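Local coordinates for protein cystalysin (Treponema denticola, PDB 1C7N) that binds pyridoxal-5'-phosphate and belongs to the class I and II aminotransferase family, whose fold-type I subunits pair into dimers, at residues Lys301-Val306 / Ala319-Gly324; Val312-Ile317 / Arg385-Leu390; Met245-Ile250 / Pro272-Gly277. One frame throughout, in Å; residues are numbered along the deposited sequence.

Contact 1. Residues Lys301-Val306 / Ala319-Gly324; sequences KNQRIV and APLIEG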
loop_
_atom_site.group_PDB
_atom_site.type_symbol
_atom_site.label_atom_id
_atom_site.label_comp_id
_atom_site.label_asym_id
_atom_site.label_seq_id
_atom_site.Cartn_x
_atom_site.Cartn_y
_atom_site.Cartn_z
ATOM N N LYS A 301 -7.149 29.519 -14.610
ATOM C CA LYS A 301 -6.633 30.881 -14.459
ATOM C C LYS A 301 -5.106 30.875 -14.555
ATOM O O LYS A 301 -4.510 31.715 -15.239
ATOM C CB LYS A 301 -7.059 31.485 -13.109
ATOM C CG LYS A 301 -8.525 31.922 -13.037
ATOM C CD LYS A 301 -8.804 33.092 -13.984
ATOM C CE LYS A 301 -10.195 33.690 -13.776
ATOM N NZ LYS A 301 -11.288 32.716 -14.060
ATOM N N ASN A 302 -4.479 29.915 -13.884
ATOM C CA ASN A 302 -3.023 29.809 -13.881
ATOM C C ASN A 302 -2.366 29.495 -15.228
ATOM O O ASN A 302 -1.318 30.059 -15.542
ATOM C CB ASN A 302 -2.575 28.797 -12.822
ATOM C CG ASN A 302 -2.789 29.311 -11.407
ATOM O OD1 ASN A 302 -3.059 30.495 -11.199
ATOM N ND2 ASN A 302 -2.650 28.430 -10.429
ATOM N N GLN A 303 -2.961 28.612 -16.029
ATOM C CA GLN A 303 -2.367 28.305 -17.328
ATOM C C GLN A 303 -2.420 29.565 -18.201
ATOM O O GLN A 303 -1.562 29.777 -19.058
ATOM C CB GLN A 303 -3.109 27.154 -18.029
ATOM C CG GLN A 303 -4.557 27.470 -18.371
ATOM C CD GLN A 303 -5.170 26.479 -19.342
ATOM O OE1 GLN A 303 -4.470 25.659 -19.951
ATOM N NE2 GLN A 303 -6.486 26.559 -19.507
ATOM N N ARG A 304 -3.432 30.400 -17.984
ATOM C CA ARG A 304 -3.551 31.631 -18.760
ATOM C C ARG A 304 -2.538 32.654 -18.239
ATOM O O ARG A 304 -1.983 33.437 -19.008
ATOM C CB ARG A 304 -4.994 32.156 -18.696
ATOM C CG ARG A 304 -5.973 31.240 -19.442
ATOM C CD ARG A 304 -7.438 31.553 -19.166
ATOM N NE ARG A 304 -8.332 30.601 -19.837
ATOM C CZ ARG A 304 -8.542 30.559 -21.154
ATOM N NH1 ARG A 304 -7.929 31.420 -21.960
ATOM N NH2 ARG A 304 -9.363 29.652 -21.668
ATOM N N ILE A 305 -2.264 32.624 -16.940
ATOM C CA ILE A 305 -1.277 33.539 -16.362
ATOM C C ILE A 305 0.097 33.230 -16.973
ATOM O O ILE A 305 0.846 34.139 -17.346
ATOM C CB ILE A 305 -1.194 33.381 -14.819
ATOM C CG1 ILE A 305 -2.483 33.902 -14.177
ATOM C CG2 ILE A 305 0.024 34.142 -14.265
ATOM C CD1 ILE A 305 -2.508 33.775 -12.663
ATOM N N VAL A 306 0.410 31.941 -17.084
ATOM C CA VAL A 306 1.684 31.497 -17.642
ATOM C C VAL A 306 1.776 31.891 -19.119
ATOM O O VAL A 306 2.751 32.505 -19.547
ATOM C CB VAL A 306 1.845 29.954 -17.506
ATOM C CG1 VAL A 306 3.155 29.494 -18.130
ATOM C CG2 VAL A 306 1.805 29.555 -16.028
ATOM N N ALA A 319 3.876 28.922 -24.041
ATOM C CA ALA A 319 3.156 28.183 -23.010
ATOM C C ALA A 319 1.692 28.097 -23.445
ATOM O O ALA A 319 0.852 28.871 -22.991
ATOM C CB ALA A 319 3.266 28.897 -21.660
ATOM N N PRO A 320 1.378 27.162 -24.355
ATOM C CA PRO A 320 0.013 26.974 -24.859
ATOM C C PRO A 320 -0.926 26.445 -23.779
ATOM O O PRO A 320 -0.498 25.752 -22.853
ATOM C CB PRO A 320 0.195 25.952 -25.984
ATOM C CG PRO A 320 1.641 26.100 -26.379
ATOM C CD PRO A 320 2.324 26.287 -25.065
ATOM N N LEU A 321 -2.210 26.762 -23.901
ATOM C CA LEU A 321 -3.180 26.267 -22.934
ATOM C C LEU A 321 -3.254 24.755 -23.100
ATOM O O LEU A 321 -2.975 24.230 -24.175
ATOM C CB LEU A 321 -4.561 26.886 -23.190
ATOM C CG LEU A 321 -4.648 28.414 -23.138
ATOM C CD1 LEU A 321 -6.111 28.831 -23.225
ATOM C CD2 LEU A 321 -4.025 28.939 -21.846
ATOM N N ILE A 322 -3.619 24.051 -22.036
ATOM C CA ILE A 322 -3.732 22.599 -22.091
ATOM C C ILE A 322 -5.205 22.204 -22.082
ATOM O O ILE A 322 -6.069 23.020 -21.768
ATOM C CB ILE A 322 -3.029 21.952 -20.891
ATOM C CG1 ILE A 322 -3.583 22.544 -19.593
ATOM C CG2 ILE A 322 -1.514 22.171 -20.994
ATOM C CD1 ILE A 322 -2.951 21.976 -18.344
ATOM N N GLU A 323 -5.487 20.953 -22.424
ATOM C CA GLU A 323 -6.862 20.468 -22.459
ATOM C C GLU A 323 -7.237 19.738 -21.164
ATOM O O GLU A 323 -8.399 19.754 -20.743
ATOM C CB GLU A 323 -7.046 19.533 -23.658
ATOM C CG GLU A 323 -6.413 20.056 -24.947
ATOM C CD GLU A 323 -6.689 19.170 -26.154
ATOM O OE1 GLU A 323 -6.750 17.931 -25.993
ATOM O OE2 GLU A 323 -6.828 19.716 -27.269
ATOM N N GLY A 324 -6.244 19.113 -20.536
ATOM C CA GLY A 324 -6.467 18.371 -19.305
ATOM C C GLY A 324 -5.236 18.320 -18.421
ATOM O O GLY A 324 -4.148 18.699 -18.851
HETATM O O HOH W 1 -7.582 25.385 -22.111
#

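Contact 2. Residues Val312-Ile317 / Arg385-Leu390; sequences VNHPEI and RLNKAL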
loop_
_atom_site.group_PDB
_atom_site.type_symbol
_atom_site.label_atom_id
_atom_site.label_comp_id
_atom_site.label_asym_id
_atom_site.label_seq_id
_atom_site.Cartn_x
_atom_site.Cartn_y
_atom_site.Cartn_z
ATOM N N VAL A 312 3.998 38.436 -23.033
ATOM C CA VAL A 312 4.349 39.795 -22.634
ATOM C C VAL A 312 5.829 40.060 -22.347
ATOM O O VAL A 312 6.350 41.128 -22.682
ATOM C CB VAL A 312 3.545 40.215 -21.376
ATOM C CG1 VAL A 312 4.075 41.529 -20.829
ATOM C CG2 VAL A 312 2.061 40.335 -21.717
ATOM N N ASN A 313 6.509 39.093 -21.740
ATOM C CA ASN A 313 7.907 39.276 -21.360
ATOM C C ASN A 313 8.970 38.564 -22.189
ATOM O O ASN A 313 10.045 39.117 -22.421
ATOM C CB ASN A 313 8.070 38.883 -19.891
ATOM C CG ASN A 313 7.198 39.715 -18.971
ATOM O OD1 ASN A 313 7.491 40.880 -18.705
ATOM N ND2 ASN A 313 6.112 39.123 -18.487
ATOM N N HIS A 314 8.687 37.337 -22.616
ATOM C CA HIS A 314 9.640 36.561 -23.403
ATOM C C HIS A 314 8.861 35.758 -24.435
ATOM O O HIS A 314 8.709 34.545 -24.307
ATOM C CB HIS A 314 10.435 35.643 -22.466
ATOM C CG HIS A 314 11.121 36.379 -21.359
ATOM N ND1 HIS A 314 12.329 37.023 -21.530
ATOM C CD2 HIS A 314 10.727 36.651 -20.093
ATOM C CE1 HIS A 314 12.646 37.663 -20.418
ATOM N NE2 HIS A 314 11.690 37.454 -19.530
ATOM N N PRO A 315 8.369 36.440 -25.487
ATOM C CA PRO A 315 7.579 35.928 -26.612
ATOM C C PRO A 315 8.091 34.676 -27.324
ATOM O O PRO A 315 7.301 33.926 -27.898
ATOM C CB PRO A 315 7.527 37.121 -27.570
ATOM C CG PRO A 315 7.664 38.286 -26.694
ATOM C CD PRO A 315 8.719 37.853 -25.719
ATOM N N GLU A 316 9.401 34.451 -27.303
ATOM C CA GLU A 316 9.961 33.292 -27.987
ATOM C C GLU A 316 9.690 31.988 -27.246
ATOM O O GLU A 316 9.811 30.905 -27.815
ATOM C CB GLU A 316 11.472 33.467 -28.215
ATOM C CG GLU A 316 12.369 33.320 -26.983
ATOM C CD GLU A 316 12.399 34.553 -26.097
ATOM O OE1 GLU A 316 13.287 34.621 -25.218
ATOM O OE2 GLU A 316 11.544 35.449 -26.265
ATOM N N ILE A 317 9.329 32.097 -25.976
ATOM C CA ILE A 317 9.011 30.922 -25.165
ATOM C C ILE A 317 7.495 30.765 -25.268
ATOM O O ILE A 317 6.761 31.732 -25.091
ATOM C CB ILE A 317 9.416 31.150 -23.701
ATOM C CG1 ILE A 317 10.908 31.479 -23.630
ATOM C CG2 ILE A 317 9.100 29.909 -22.872
ATOM C CD1 ILE A 317 11.403 31.809 -22.242
ATOM N N ARG A 385 10.506 35.609 -10.692
ATOM C CA ARG A 385 11.885 35.196 -10.405
ATOM C C ARG A 385 12.520 34.780 -11.725
ATOM O O ARG A 385 13.677 35.098 -12.010
ATOM C CB ARG A 385 11.929 33.992 -9.465
ATOM C CG ARG A 385 11.961 34.323 -8.001
ATOM C CD ARG A 385 12.675 33.221 -7.238
ATOM N NE ARG A 385 12.037 31.914 -7.410
ATOM C CZ ARG A 385 10.823 31.614 -6.957
ATOM N NH1 ARG A 385 10.109 32.529 -6.308
ATOM N NH2 ARG A 385 10.329 30.394 -7.135
ATOM N N LEU A 386 11.741 34.050 -12.517
ATOM C CA LEU A 386 12.169 33.564 -13.821
ATOM C C LEU A 386 12.438 34.767 -14.722
ATOM O O LEU A 386 13.432 34.809 -15.447
ATOM C CB LEU A 386 11.055 32.718 -14.440
ATOM C CG LEU A 386 11.368 31.627 -15.463
ATOM C CD1 LEU A 386 10.215 31.573 -16.463
ATOM C CD2 LEU A 386 12.676 31.895 -16.173
ATOM N N ASN A 387 11.532 35.738 -14.661
ATOM C CA ASN A 387 11.627 36.963 -15.449
ATOM C C ASN A 387 12.977 37.646 -15.238
ATOM O O ASN A 387 13.671 37.967 -16.201
ATOM C CB ASN A 387 10.484 37.910 -15.063
ATOM C CG ASN A 387 10.296 39.042 -16.057
ATOM O OD1 ASN A 387 10.626 38.909 -17.235
ATOM N ND2 ASN A 387 9.738 40.159 -15.587
ATOM N N LYS A 388 13.348 37.867 -13.980
ATOM C CA LYS A 388 14.625 38.508 -13.676
ATOM C C LYS A 388 15.805 37.645 -14.120
ATOM O O LYS A 388 16.810 38.158 -14.615
ATOM C CB LYS A 388 14.746 38.807 -12.179
ATOM C CG LYS A 388 13.768 39.858 -11.669
ATOM C CD LYS A 388 14.324 40.574 -10.447
ATOM C CE LYS A 388 13.338 41.591 -9.889
ATOM N NZ LYS A 388 12.099 40.942 -9.374
ATOM N N ALA A 389 15.675 36.333 -13.945
ATOM C CA ALA A 389 16.728 35.398 -14.328
ATOM C C ALA A 389 16.942 35.396 -15.842
ATOM O O ALA A 389 18.084 35.394 -16.319
ATOM C CB ALA A 389 16.380 33.993 -13.839
ATOM N N LEU A 390 15.844 35.398 -16.595
ATOM C CA LEU A 390 15.927 35.412 -18.048
ATOM C C LEU A 390 16.534 36.727 -18.526
ATOM O O LEU A 390 17.352 36.743 -19.443
ATOM C CB LEU A 390 14.540 35.219 -18.671
ATOM C CG LEU A 390 13.990 33.787 -18.662
ATOM C CD1 LEU A 390 12.605 33.759 -19.279
ATOM C CD2 LEU A 390 14.926 32.874 -19.437
#

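Contact 3. Residues Met245-Ile250 / Pro272-Gly277; sequences MGMSNI and PFTTLG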
loop_
_atom_site.group_PDB
_atom_site.type_symbol
_atom_site.label_atom_id
_atom_site.label_comp_id
_atom_site.label_asym_id
_atom_site.label_seq_id
_atom_site.Cartn_x
_atom_site.Cartn_y
_atom_site.Cartn_z
ATOM N N MET A 245 -2.760 8.959 0.178
ATOM C CA MET A 245 -3.842 8.160 0.736
ATOM C C MET A 245 -3.857 6.778 0.088
ATOM O O MET A 245 -4.669 5.918 0.440
ATOM C CB MET A 245 -5.178 8.870 0.526
ATOM C CG MET A 245 -5.306 10.133 1.370
ATOM S SD MET A 245 -5.073 9.774 3.124
ATOM C CE MET A 245 -6.763 9.715 3.711
ATOM N N GLY A 246 -2.939 6.585 -0.857
ATOM C CA GLY A 246 -2.776 5.322 -1.559
ATOM C C GLY A 246 -3.977 4.422 -1.794
ATOM O O GLY A 246 -4.149 3.426 -1.094
ATOM N N MET A 247 -4.804 4.765 -2.778
ATOM C CA MET A 247 -5.969 3.950 -3.113
ATOM C C MET A 247 -6.355 4.169 -4.568
ATOM O O MET A 247 -6.661 5.289 -4.974
ATOM C CB MET A 247 -7.151 4.275 -2.199
ATOM C CG MET A 247 -8.382 3.399 -2.442
ATOM S SD MET A 247 -8.040 1.612 -2.495
ATOM C CE MET A 247 -7.553 1.287 -0.797
ATOM N N SER A 248 -6.328 3.095 -5.349
ATOM C CA SER A 248 -6.654 3.174 -6.767
ATOM C C SER A 248 -7.804 2.241 -7.138
ATOM O O SER A 248 -8.023 1.213 -6.492
ATOM C CB SER A 248 -5.426 2.806 -7.601
ATOM O OG SER A 248 -4.290 3.550 -7.203
ATOM N N ASN A 249 -8.533 2.609 -8.184
ATOM C CA ASN A 249 -9.643 1.802 -8.663
ATOM C C ASN A 249 -9.346 1.339 -10.081
ATOM O O ASN A 249 -9.621 2.051 -11.055
ATOM C CB ASN A 249 -10.938 2.607 -8.630
ATOM C CG ASN A 249 -11.390 2.901 -7.225
ATOM O OD1 ASN A 249 -11.608 1.981 -6.425
ATOM N ND2 ASN A 249 -11.532 4.182 -6.903
ATOM N N ILE A 250 -8.761 0.149 -10.187
ATOM C CA ILE A 250 -8.409 -0.420 -11.479
ATOM C C ILE A 250 -9.635 -1.160 -11.985
ATOM O O ILE A 250 -10.121 -2.090 -11.333
ATOM C CB ILE A 250 -7.220 -1.396 -11.346
ATOM C CG1 ILE A 250 -6.175 -0.813 -10.394
ATOM C CG2 ILE A 250 -6.573 -1.614 -12.711
ATOM C CD1 ILE A 250 -5.585 0.528 -10.862
ATOM N N PRO A 272 -4.932 -4.029 -0.643
ATOM C CA PRO A 272 -4.783 -2.845 0.214
ATOM C C PRO A 272 -5.733 -2.949 1.408
ATOM O O PRO A 272 -6.938 -3.140 1.228
ATOM C CB PRO A 272 -5.179 -1.685 -0.705
ATOM C CG PRO A 272 -4.995 -2.237 -2.094
ATOM C CD PRO A 272 -5.469 -3.652 -1.962
ATOM N N PHE A 273 -5.200 -2.827 2.619
ATOM C CA PHE A 273 -6.026 -2.905 3.824
ATOM C C PHE A 273 -6.175 -1.526 4.467
ATOM O O PHE A 273 -6.680 -1.407 5.583
ATOM C CB PHE A 273 -5.393 -3.860 4.847
ATOM C CG PHE A 273 -5.192 -5.261 4.339
ATOM C CD1 PHE A 273 -3.938 -5.862 4.412
ATOM C CD2 PHE A 273 -6.250 -5.982 3.796
ATOM C CE1 PHE A 273 -3.739 -7.155 3.950
ATOM C CE2 PHE A 273 -6.063 -7.279 3.330
ATOM C CZ PHE A 273 -4.803 -7.868 3.408
ATOM N N THR A 274 -5.741 -0.491 3.755
ATOM C CA THR A 274 -5.787 0.881 4.253
ATOM C C THR A 274 -7.187 1.473 4.356
ATOM O O THR A 274 -7.712 2.028 3.388
ATOM C CB THR A 274 -4.933 1.804 3.377
ATOM O OG1 THR A 274 -5.281 3.167 3.640
ATOM C CG2 THR A 274 -5.148 1.491 1.909
ATOM N N THR A 275 -7.764 1.374 5.551
ATOM C CA THR A 275 -9.108 1.863 5.840
ATOM C C THR A 275 -9.392 3.309 5.449
ATOM O O THR A 275 -10.468 3.616 4.927
ATOM C CB THR A 275 -9.432 1.714 7.334
ATOM O OG1 THR A 275 -10.741 2.232 7.594
ATOM C CG2 THR A 275 -8.421 2.469 8.169
ATOM N N LEU A 276 -8.443 4.203 5.709
ATOM C CA LEU A 276 -8.640 5.608 5.373
ATOM C C LEU A 276 -8.603 5.832 3.867
ATOM O O LEU A 276 -9.229 6.763 3.360
ATOM C CB LEU A 276 -7.589 6.473 6.067
ATOM C CG LEU A 276 -7.671 6.392 7.595
ATOM C CD1 LEU A 276 -6.556 7.211 8.223
ATOM C CD2 LEU A 276 -9.039 6.882 8.055
ATOM N N GLY A 277 -7.871 4.976 3.160
ATOM C CA GLY A 277 -7.789 5.095 1.717
ATOM C C GLY A 277 -9.157 4.855 1.100
ATOM O O GLY A 277 -9.596 5.594 0.220
#

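Contact 1. Residues Lys301-Val306 / Ala319-Gly324
Q303 reaches from helix 289-313 to I322 in the loop that leads from this helix toward strand 327-331, within the aminotransferase class I and II fold. Its CB points to the loop, and CG takes the tight site between backbone N and carbonyl carbon (chi1 64°), beyond which the chain runs extended. CG and CD then lie against the methyl CD2 of L321, which is 3.7 Å from Q303 CD, the two side chains crossing at about a right angle. At the tip Q303 OE1 accepts the backbone N-H of I322, with 2.8 Å between OE1 and I322 N, in the carbonyl plane and nearly straight at the hydrogen (164°). The other half of the amide, NE2, donates to D300 and to a water that in turn donates to the O of I322. A glutamine suits this place because one amide can accept the N-H of I322 and, through a water, reach its carbonyl. L321 splits its methyls: while CD2 covers Q303, CD1 sits over one face of the R304 guanidinium, whose NE is paired with D300. One turn on from Q303, V306 meets A319, whose small side chain lets the loop come near: A319 CB is 3.6 Å from V306 CG1.

Contact 2. Residues Val312-Ile317 / Arg385-Leu390
H314 lays its imidazole against L390, where the turn that follows helix 289-313 meets helix 376-393, the last helix of this aminotransferase-family chain. The methyl CD1 of L390 sits over one face of the ring in a CH-pi contact, 3.6 Å from the centroid of the H314 ring and close to its normal, displaced toward the rim on the CD2 side. L390 CB covers another part of the ring, 3.6 Å from H314 CE1, and this leucine therefore spreads over the imidazole with two carbons rather than one. A flat ring suits the spot because it offers a broad surface to the leucine while keeping a polar nitrogen at its margin.

At that margin H314 NE2 donates to N387 OD1 at 2.9 Å, the asparagine standing one helical turn before L390. The bond is bent at the hydrogen (146°), and the oxygen is tilted somewhat out of the ring plane, although NE2 lies in the carbonyl plane of the amide. Ring and amide planes stand 77° apart. N387 can meet the histidine because CG is anti to its own backbone N (chi1 -166°), which swings the amide toward the turn; its ND2 is held by E384, fixing which end of the amide faces the ring. Beside this bond, N313 CB packs against the same OD1, while N313 ND2 turns back to the O of F309.

The backbone from H314 to I317 forms a type I beta turn, closed by I317 N bonding to H314 O. It brings I317 to the same leucine, and the two aliphatic chains meet tip to tip, I317 CD1 lying 3.7 Å from L390 CD1.

Contact 3. Residues Met245-Ile250 / Pro272-Gly277
M247 and T274 touch where the approach to strand 248-251 of the large mixed sheet meets the N-terminus of helix 275-287, in the cofactor-binding fold of the aminotransferase family. No hydrogen bond spans the contact; it rests on van der Waals packing, largely of methionine side chains. Methyl CE of M247 touches two neighbouring carbons, T274 CG2 at 3.6 Å and P272 CB at 3.8 Å. CG of M247 is anti to its backbone N (chi1 -177°), and bends at the next two torsions curl the thioether toward these two residues; an unbranched, flexible methionine suits such a curved path. Nearer the backbone, M247 CB and CG lie on the carbonyl O of G277.

G277 lets the chains come close: its CA is 3.5 Å from M245 O, and a side chain there would run into that oxygen. G246 takes a positive phi, readily adopted by a residue without a CB. M245 makes a looser contact, its CE lying near L276 O and CB; outside the segments M245 also packs on L53 and on L62 of the second subunit, so the contact borders the dimer interface.

Further out, S248 belongs to the pyridoxal-5'-phosphate pocket, and its backbone pairs with T95. On the helix side T274 is the N-cap: with its hydroxyl anti to the backbone N, T274 OG1 accepts from G277 N at 3.2 Å, while its CG2 remains turned to M247.

In the fold
From the N terminus, contact 3 comes first: M245-I250 and P272-G277 close a loop that carries helix 255-267, joining the large mixed sheet to helix 275-287 near the subunit boundary. Helix 289-313 follows and serves both later contacts. Contact 1 closes a short loop from that helix to the segment before strand 327-331. Contact 2 starts inside this loop, at V312-I317, and ends at R385-L390 near the C terminus, so the two cross along the chain; contact 2 ties helix 376-393 to the end of helix 289-313. Contacts 1 and 2 have centres about 16 Å apart; contact 3 lies on the opposite side of the chain's centre, about 31 Å from contact 1, centre to centre.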